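Local coordinates for protein LURP-one-related 15 (Arabidopsis thaliana, PDB 1ZXU), which is of unknown biochemical function but might be related to the phospholipid scramblase and tubby-like superfamily of membrane-tethered transcription factors, at residues Tyr36-Ala41 and Asn62-Val67; Gly52-Thr57 and Asp76-Leu81; Cys157-Gly162 and Ala198-Leu203. All coordinates share one frame; numbering follows the deposited sequence.

Contact 1: residues Tyr36-Ala41 and Asn62-Val67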
loop_
_atom_site.group_PDB
_atom_site.type_symbol
_atom_site.label_atom_id
_atom_site.label_comp_id
_atom_site.label_asym_id
_atom_site.label_seq_id
_atom_site.Cartn_x
_atom_site.Cartn_y
_atom_site.Cartn_z
ATOM N N TYR A 36 -3.044 11.882 13.421
ATOM C CA TYR A 36 -1.628 12.016 13.759
ATOM C C TYR A 36 -0.849 11.157 12.741
ATOM O O TYR A 36 -1.436 10.248 12.129
ATOM C CB TYR A 36 -1.348 11.516 15.185
ATOM C CG TYR A 36 -2.223 10.342 15.520
ATOM C CD1 TYR A 36 -1.833 9.034 15.195
ATOM C CD2 TYR A 36 -3.460 10.535 16.150
ATOM C CE1 TYR A 36 -2.661 7.954 15.459
ATOM C CE2 TYR A 36 -4.291 9.459 16.431
ATOM C CZ TYR A 36 -3.894 8.183 16.075
ATOM O OH TYR A 36 -4.715 7.113 16.353
ATOM N N PRO A 37 0.443 11.451 12.570
ATOM C CA PRO A 37 1.295 10.517 11.797
ATOM C C PRO A 37 1.391 9.144 12.426
ATOM O O PRO A 37 1.410 8.989 13.656
ATOM C CB PRO A 37 2.650 11.223 11.754
ATOM C CG PRO A 37 2.291 12.720 11.984
ATOM C CD PRO A 37 1.201 12.634 13.017
ATOM N N ILE A 38 1.468 8.122 11.575
ATOM C CA ILE A 38 1.601 6.728 11.972
ATOM C C ILE A 38 2.818 6.182 11.235
ATOM O O ILE A 38 2.949 6.457 10.031
ATOM C CB ILE A 38 0.382 5.946 11.459
ATOM C CG1 ILE A 38 -0.841 6.284 12.311
ATOM C CG2 ILE A 38 0.646 4.412 11.462
ATOM C CD1 ILE A 38 -2.118 5.615 11.792
ATOM N N ASP A 39 3.690 5.442 11.922
ATOM C CA ASP A 39 4.855 4.799 11.281
ATOM C C ASP A 39 4.508 3.338 11.148
ATOM O O ASP A 39 4.041 2.746 12.115
ATOM C CB ASP A 39 6.107 4.908 12.106
ATOM C CG ASP A 39 6.820 6.245 11.909
ATOM O OD1 ASP A 39 6.240 7.165 11.315
ATOM O OD2 ASP A 39 7.972 6.378 12.347
HETATM N N MSE A 40 4.653 2.799 9.950
HETATM C CA MSE A 40 4.363 1.364 9.746
HETATM C C MSE A 40 5.617 0.631 9.401
HETATM O O MSE A 40 6.580 1.220 8.864
HETATM C CB MSE A 40 3.344 1.163 8.618
HETATM C CG MSE A 40 2.095 1.997 8.759
HETATM SE SE MSE A 40 0.756 1.593 7.409
HETATM C CE MSE A 40 1.969 1.556 5.943
ATOM N N ALA A 41 5.661 -0.682 9.688
ATOM C CA ALA A 41 6.860 -1.441 9.377
ATOM C C ALA A 41 6.455 -2.870 9.026
ATOM O O ALA A 41 5.331 -3.278 9.371
ATOM C CB ALA A 41 7.779 -1.460 10.616
ATOM N N ASN A 62 1.974 -3.342 17.079
ATOM C CA ASN A 62 0.556 -3.625 16.919
ATOM C C ASN A 62 0.228 -3.948 15.483
ATOM O O ASN A 62 0.554 -3.166 14.589
ATOM C CB ASN A 62 -0.306 -2.434 17.401
ATOM C CG ASN A 62 -0.062 -2.116 18.887
ATOM O OD1 ASN A 62 -0.122 -3.030 19.716
ATOM N ND2 ASN A 62 0.329 -0.884 19.199
ATOM N N LEU A 63 -0.447 -5.072 15.238
ATOM C CA LEU A 63 -0.800 -5.456 13.846
ATOM C C LEU A 63 -1.738 -4.444 13.234
ATOM O O LEU A 63 -2.774 -4.088 13.832
ATOM C CB LEU A 63 -1.454 -6.841 13.855
ATOM C CG LEU A 63 -1.777 -7.396 12.482
ATOM C CD1 LEU A 63 -1.690 -8.889 12.631
ATOM C CD2 LEU A 63 -3.174 -7.002 12.047
ATOM N N LEU A 64 -1.369 -3.964 12.045
ATOM C CA LEU A 64 -2.267 -3.159 11.233
ATOM C C LEU A 64 -2.858 -4.036 10.135
ATOM O O LEU A 64 -4.112 -4.009 9.939
ATOM C CB LEU A 64 -1.555 -1.953 10.597
ATOM C CG LEU A 64 -0.936 -1.015 11.630
ATOM C CD1 LEU A 64 -0.075 0.065 10.889
ATOM C CD2 LEU A 64 -1.966 -0.340 12.494
ATOM N N PHE A 65 -2.016 -4.764 9.366
ATOM C CA PHE A 65 -2.530 -5.696 8.314
ATOM C C PHE A 65 -1.727 -6.988 8.259
ATOM O O PHE A 65 -0.511 -6.966 8.488
ATOM C CB PHE A 65 -2.386 -5.046 6.929
ATOM C CG PHE A 65 -3.098 -3.749 6.836
ATOM C CD1 PHE A 65 -4.468 -3.687 6.859
ATOM C CD2 PHE A 65 -2.376 -2.556 6.837
ATOM C CE1 PHE A 65 -5.121 -2.440 6.790
ATOM C CE2 PHE A 65 -3.020 -1.320 6.785
ATOM C CZ PHE A 65 -4.370 -1.253 6.762
ATOM N N LYS A 66 -2.397 -8.105 8.008
ATOM C CA LYS A 66 -1.697 -9.286 7.575
ATOM C C LYS A 66 -1.725 -9.317 6.079
ATOM O O LYS A 66 -2.761 -8.976 5.446
ATOM C CB LYS A 66 -2.353 -10.574 8.117
ATOM C CG LYS A 66 -2.105 -10.702 9.617
ATOM C CD LYS A 66 -2.299 -12.155 10.124
ATOM C CE LYS A 66 -2.553 -12.133 11.644
ATOM N NZ LYS A 66 -1.650 -13.054 12.425
ATOM N N VAL A 67 -0.573 -9.615 5.519
ATOM C CA VAL A 67 -0.471 -9.674 4.085
ATOM C C VAL A 67 -0.247 -11.104 3.663
ATOM O O VAL A 67 0.702 -11.743 4.147
ATOM C CB VAL A 67 0.724 -8.831 3.602
ATOM C CG1 VAL A 67 0.860 -8.931 2.074
ATOM C CG2 VAL A 67 0.473 -7.407 3.992
#
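Leu64 meets Met40, modelled as selenomethionine, across strand 54-58, the strand that separates theirs in a closed antiparallel barrel, and it does so from a classic beta bulge. Strands 38-43 and 63-68 are not paired with each other; strand 54-58 lies between them and bonds to both. The evidence for the bulge is that the backbones of Leu64 and Phe65 both bond to Ile56, while Leu64 takes a helix-like psi of -51°. One consequence can be measured: the first side-chain bonds of Leu64 and Phe65 diverge by only about 42°, so two successive side chains leave the strand in a similar direction. Leu64 points toward strand 38-43, whereas the ring of Phe65 goes on to Ala198 and Ala201 of helix 197-211.

Leu64 buries the most surface here, and a single methyl, CD1, makes its closest contacts. It comes within 3.6 Å of CG of Met40, the two side chains crossing at about a right angle. Ile38, two residues earlier on the same strand and also pointing inward, adds a looser contact, its CG2 4.4 Å from CD1 of Leu64. All of these groups are apolar, and the backbones of Ile38 and Met40 pair with Val191 and Val189 of strand 187-191, which holds the strand carrying both residues in the barrel. In the Met40 chain the bend at chi3 (-45°) turns CE toward Ala201 of helix 197-211, while SE stays 3.9 Å from CD1 of Leu64.

Contact 2: residues Gly52-Thr57 and Asp76-Leu81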
loop_
_atom_site.group_PDB
_atom_site.type_symbol
_atom_site.label_atom_id
_atom_site.label_comp_id
_atom_site.label_asym_id
_atom_site.label_seq_id
_atom_site.Cartn_x
_atom_site.Cartn_y
_atom_site.Cartn_z
ATOM N N GLY A 52 5.467 -14.046 -0.141
ATOM C CA GLY A 52 4.467 -12.991 -0.142
ATOM C C GLY A 52 3.750 -12.750 1.177
ATOM O O GLY A 52 2.876 -11.870 1.234
ATOM N N ASN A 53 4.066 -13.535 2.219
ATOM C CA ASN A 53 3.368 -13.402 3.504
ATOM C C ASN A 53 4.180 -12.694 4.570
ATOM O O ASN A 53 5.336 -13.061 4.885
ATOM C CB ASN A 53 2.873 -14.751 4.057
ATOM C CG ASN A 53 1.871 -15.419 3.150
ATOM O OD1 ASN A 53 1.620 -14.976 2.018
ATOM N ND2 ASN A 53 1.252 -16.468 3.657
ATOM N N PHE A 54 3.566 -11.679 5.160
ATOM C CA PHE A 54 4.215 -10.907 6.215
ATOM C C PHE A 54 3.148 -10.055 6.880
ATOM O O PHE A 54 2.005 -10.141 6.486
ATOM C CB PHE A 54 5.408 -10.057 5.703
ATOM C CG PHE A 54 5.080 -9.117 4.570
ATOM C CD1 PHE A 54 4.551 -7.838 4.832
ATOM C CD2 PHE A 54 5.346 -9.495 3.244
ATOM C CE1 PHE A 54 4.298 -6.944 3.764
ATOM C CE2 PHE A 54 5.102 -8.592 2.193
ATOM C CZ PHE A 54 4.580 -7.364 2.448
ATOM N N VAL A 55 3.508 -9.348 7.935
ATOM C CA VAL A 55 2.568 -8.491 8.650
ATOM C C VAL A 55 3.061 -7.054 8.612
ATOM O O VAL A 55 4.278 -6.803 8.560
ATOM C CB VAL A 55 2.416 -8.955 10.077
ATOM C CG1 VAL A 55 1.613 -7.983 10.886
ATOM C CG2 VAL A 55 1.622 -10.320 10.067
ATOM N N ILE A 56 2.127 -6.101 8.634
ATOM C CA ILE A 56 2.555 -4.682 8.704
ATOM C C ILE A 56 2.087 -4.219 10.075
ATOM O O ILE A 56 0.911 -4.392 10.405
ATOM C CB ILE A 56 1.889 -3.885 7.583
ATOM C CG1 ILE A 56 2.507 -4.288 6.223
ATOM C CG2 ILE A 56 2.061 -2.376 7.880
ATOM C CD1 ILE A 56 1.738 -3.756 5.018
ATOM N N THR A 57 2.985 -3.630 10.862
ATOM C CA THR A 57 2.650 -3.248 12.266
ATOM C C THR A 57 2.861 -1.755 12.402
ATOM O O THR A 57 3.492 -1.145 11.529
ATOM C CB THR A 57 3.548 -3.986 13.324
ATOM O OG1 THR A 57 4.917 -3.595 13.176
ATOM C CG2 THR A 57 3.412 -5.513 13.205
ATOM N N ASP A 76 -0.422 -14.449 -8.197
ATOM C CA ASP A 76 -0.852 -13.245 -8.882
ATOM C C ASP A 76 -1.664 -12.305 -7.950
ATOM O O ASP A 76 -2.049 -11.226 -8.357
ATOM C CB ASP A 76 -1.697 -13.634 -10.088
ATOM C CG ASP A 76 -3.009 -14.324 -9.702
ATOM O OD1 ASP A 76 -2.999 -15.251 -8.843
ATOM O OD2 ASP A 76 -4.056 -13.955 -10.268
ATOM N N LYS A 77 -1.960 -12.747 -6.728
ATOM C CA LYS A 77 -2.943 -12.031 -5.890
ATOM C C LYS A 77 -2.377 -11.950 -4.477
ATOM O O LYS A 77 -1.768 -12.906 -3.985
ATOM C CB LYS A 77 -4.286 -12.785 -5.759
ATOM C CG LYS A 77 -5.267 -12.673 -6.841
ATOM C CD LYS A 77 -6.632 -13.094 -6.259
ATOM C CE LYS A 77 -7.699 -13.235 -7.339
ATOM N NZ LYS A 77 -7.497 -14.395 -8.263
ATOM N N ARG A 78 -2.586 -10.807 -3.805
ATOM C CA ARG A 78 -2.296 -10.736 -2.409
ATOM C C ARG A 78 -3.509 -10.069 -1.782
ATOM O O ARG A 78 -4.129 -9.241 -2.412
ATOM C CB ARG A 78 -1.094 -9.812 -2.173
ATOM C CG ARG A 78 -0.467 -10.018 -0.832
ATOM C CD ARG A 78 0.576 -11.167 -0.950
ATOM N NE ARG A 78 1.400 -10.880 -2.118
ATOM C CZ ARG A 78 2.550 -10.222 -2.068
ATOM N NH1 ARG A 78 3.108 -9.876 -0.899
ATOM N NH2 ARG A 78 3.201 -9.988 -3.210
ATOM N N VAL A 79 -3.810 -10.413 -0.546
ATOM C CA VAL A 79 -4.832 -9.691 0.206
ATOM C C VAL A 79 -4.242 -9.068 1.483
ATOM O O VAL A 79 -3.325 -9.622 2.084
ATOM C CB VAL A 79 -6.044 -10.650 0.564
ATOM C CG1 VAL A 79 -5.601 -11.742 1.495
ATOM C CG2 VAL A 79 -7.212 -9.866 1.198
ATOM N N LEU A 80 -4.730 -7.891 1.843
ATOM C CA LEU A 80 -4.430 -7.229 3.136
ATOM C C LEU A 80 -5.623 -7.459 4.017
ATOM O O LEU A 80 -6.743 -7.060 3.640
ATOM C CB LEU A 80 -4.234 -5.711 2.931
ATOM C CG LEU A 80 -2.786 -5.398 2.654
ATOM C CD1 LEU A 80 -2.485 -5.917 1.228
ATOM C CD2 LEU A 80 -2.643 -3.906 2.743
ATOM N N LEU A 81 -5.414 -8.134 5.147
ATOM C CA LEU A 81 -6.493 -8.422 6.115
ATOM C C LEU A 81 -6.320 -7.535 7.297
ATOM O O LEU A 81 -5.199 -7.245 7.696
ATOM C CB LEU A 81 -6.421 -9.873 6.618
ATOM C CG LEU A 81 -6.304 -10.918 5.500
ATOM C CD1 LEU A 81 -6.100 -12.325 6.126
ATOM C CD2 LEU A 81 -7.538 -10.960 4.727
#
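The guanidinium of Arg78 has Gly52 CA over one face, 3.4 Å above its plane and offset toward the rim, and CE2 of the Phe54 ring at its edge, in the plane. Ring and guanidinium planes stand 83° apart, so the two are nearly perpendicular and not stacked. The nearest pair, Phe54 CE2 and Arg78 NH1, is 3.9 Å apart.

One hydrogen bond joins the segments: Arg78 NH1 donates to Gly52 O over 2.9 Å. It is distinctly bent, with 130° at the hydrogen, and the oxygen sits well out of the guanidinium plane. That geometry is consistent with the way the chain folds back: CG is anti to the backbone N, the turn at chi2 (87°) brings CD of Arg78 to 3.2 Å from Gly52 O, and the one at chi3 folds the guanidinium back beside Gly52. Glycine suits this fit, since a CB at position 52 would lie only about 3.3 Å from Arg78 NE. With a leucine in place of Arg78, Gly52 O would probably lose its side-chain donor, and Gly52 CA and Phe54 CE2 the flat group they lie against.

Strand 63-68 runs between the two segments in the barrel, and its Val67, whose backbone pairs with Phe54, also touches the Arg78 side chain. Helix 197-211 packs close by: Phe54 contacts Asp208, Arg78 contacts Val205, and NH2 of Arg78 has a long, weak ion pair with Asp209, which places the contact beside the C-terminal part of that helix.

Contact 3: residues Cys157-Gly162 and Ala198-Leu203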
loop_
_atom_site.group_PDB
_atom_site.type_symbol
_atom_site.label_atom_id
_atom_site.label_comp_id
_atom_site.label_asym_id
_atom_site.label_seq_id
_atom_site.Cartn_x
_atom_site.Cartn_y
_atom_site.Cartn_z
ATOM N N CYS A 157 11.869 5.680 -0.429
ATOM C CA CYS A 157 10.611 5.903 -1.141
ATOM C C CYS A 157 9.790 7.004 -0.524
ATOM O O CYS A 157 9.692 7.114 0.693
ATOM C CB CYS A 157 9.773 4.620 -1.124
ATOM S SG CYS A 157 10.638 3.239 -2.041
ATOM N N VAL A 158 9.219 7.812 -1.394
ATOM C CA VAL A 158 8.345 8.912 -0.973
ATOM C C VAL A 158 7.111 8.793 -1.864
ATOM O O VAL A 158 7.230 8.593 -3.077
ATOM C CB VAL A 158 9.002 10.285 -1.200
ATOM C CG1 VAL A 158 8.065 11.340 -0.739
ATOM C CG2 VAL A 158 10.342 10.367 -0.396
ATOM N N VAL A 159 5.930 8.911 -1.257
ATOM C CA VAL A 159 4.684 8.917 -2.010
ATOM C C VAL A 159 4.168 10.370 -2.035
ATOM O O VAL A 159 4.042 11.006 -0.965
ATOM C CB VAL A 159 3.597 8.044 -1.320
ATOM C CG1 VAL A 159 2.380 7.879 -2.218
ATOM C CG2 VAL A 159 4.143 6.612 -1.013
ATOM N N TYR A 160 3.811 10.823 -3.256
ATOM C CA TYR A 160 3.284 12.183 -3.467
ATOM C C TYR A 160 1.878 12.149 -3.992
ATOM O O TYR A 160 1.527 11.215 -4.761
ATOM C CB TYR A 160 4.112 12.865 -4.539
ATOM C CG TYR A 160 5.548 13.019 -4.193
ATOM C CD1 TYR A 160 5.996 14.169 -3.544
ATOM C CD2 TYR A 160 6.456 12.033 -4.522
ATOM C CE1 TYR A 160 7.351 14.333 -3.228
ATOM C CE2 TYR A 160 7.817 12.177 -4.209
ATOM C CZ TYR A 160 8.237 13.322 -3.554
ATOM O OH TYR A 160 9.573 13.451 -3.276
ATOM N N ALA A 161 1.078 13.164 -3.617
ATOM C CA ALA A 161 -0.240 13.407 -4.206
ATOM C C ALA A 161 0.023 14.062 -5.559
ATOM O O ALA A 161 0.907 14.920 -5.698
ATOM C CB ALA A 161 -1.082 14.354 -3.305
ATOM N N GLY A 162 -0.686 13.611 -6.582
ATOM C CA GLY A 162 -0.389 14.020 -7.955
ATOM C C GLY A 162 -0.621 15.522 -8.170
ATOM O O GLY A 162 0.231 16.207 -8.748
ATOM N N ALA A 198 -4.289 2.440 4.751
ATOM C CA ALA A 198 -4.482 1.153 4.027
ATOM C C ALA A 198 -3.990 1.342 2.603
ATOM O O ALA A 198 -3.326 0.491 2.021
ATOM C CB ALA A 198 -5.933 0.684 4.040
ATOM N N PHE A 199 -4.287 2.506 2.058
ATOM C CA PHE A 199 -3.753 2.816 0.719
ATOM C C PHE A 199 -2.200 2.764 0.739
ATOM O O PHE A 199 -1.575 2.076 -0.069
ATOM C CB PHE A 199 -4.253 4.219 0.356
ATOM C CG PHE A 199 -3.589 4.784 -0.880
ATOM C CD1 PHE A 199 -3.578 4.061 -2.097
ATOM C CD2 PHE A 199 -2.907 6.009 -0.803
ATOM C CE1 PHE A 199 -2.962 4.565 -3.239
ATOM C CE2 PHE A 199 -2.331 6.540 -1.940
ATOM C CZ PHE A 199 -2.305 5.820 -3.168
ATOM N N ILE A 200 -1.564 3.454 1.680
ATOM C CA ILE A 200 -0.112 3.397 1.735
ATOM C C ILE A 200 0.454 1.956 1.964
ATOM O O ILE A 200 1.421 1.540 1.313
ATOM C CB ILE A 200 0.436 4.371 2.786
ATOM C CG1 ILE A 200 -0.091 5.799 2.499
ATOM C CG2 ILE A 200 1.982 4.211 2.800
ATOM C CD1 ILE A 200 0.330 6.366 1.129
ATOM N N ALA A 201 -0.220 1.184 2.815
ATOM C CA ALA A 201 0.198 -0.198 3.089
ATOM C C ALA A 201 0.091 -0.973 1.774
ATOM O O ALA A 201 0.987 -1.740 1.486
ATOM C CB ALA A 201 -0.739 -0.854 4.124
ATOM N N SER A 202 -0.938 -0.726 0.945
ATOM C CA SER A 202 -0.956 -1.474 -0.305
ATOM C C SER A 202 0.213 -1.145 -1.237
ATOM O O SER A 202 0.729 -2.014 -1.980
ATOM C CB SER A 202 -2.313 -1.278 -1.025
ATOM O OG SER A 202 -2.326 -0.005 -1.655
ATOM N N LEU A 203 0.667 0.126 -1.202
ATOM C CA LEU A 203 1.808 0.512 -2.001
ATOM C C LEU A 203 3.082 -0.176 -1.518
ATOM O O LEU A 203 3.938 -0.523 -2.310
ATOM C CB LEU A 203 1.965 2.063 -2.018
ATOM C CG LEU A 203 0.784 2.778 -2.677
ATOM C CD1 LEU A 203 1.090 4.324 -2.674
ATOM C CD2 LEU A 203 0.600 2.357 -4.133
#
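Val159 carries CG1 anti to its own nitrogen (chi1 -171°) and CG2 anti to its carbonyl carbon, so that both methyls spread toward helix 197-211. On the helix, Leu203 has CG on the side away from its carbonyl carbon (chi1 -64°), and the extended second torsion carries CD1 out to the strand. The two side chains meet at a slant: CD1 of Leu203 is 3.8 Å from CG1 of Val159 and 4.2 Å from CG2, which places it against both branches of the valine. Ile200, one turn earlier, has its own CD1 4.2 Å from Val159 CG1.

Val159 is therefore the one strand residue that touches both helix side chains, and their shares of the buried surface are nearly equal. Behind them Phe199 O takes two bonds, from the side-chain OG of Ser202 at 2.7 Å, in the carbonyl plane and on a lone pair, and from the backbone N of Leu203 at 3.2 Å. Ser202 OG further bonds to Tyr117 OH of strand 115-120, and Leu203 touches Val148 of strand 146-149, so several staves of the barrel surround this helix.

A hydrophobic helix enclosed by a closed antiparallel barrel of twelve strands is the hallmark of the tubby-like fold, to whose clan this family belongs.

In the fold
Contacts 1 and 2 interleave along the chain, their segments alternating, and their centres lie 12 Å apart on strands 38-43, 54-58, 63-68 and 77-81, four consecutive members of one barrel. Each skips one strand, and backbone bonds such as Phe65 O to Ile56 N, 2.8 Å, join them. Contact 3 follows later in the chain, with its centre 13 Å from contact 1 and 16 Å from contact 2, and brings in strand 158-161. Helix 197-211 is the common meeting point: Ala201 CB lies 3.5 Å from Phe65 CE2 and 3.9 Å from Leu80 CD2. The C-terminal helix thus fills the barrel that the earlier strands form.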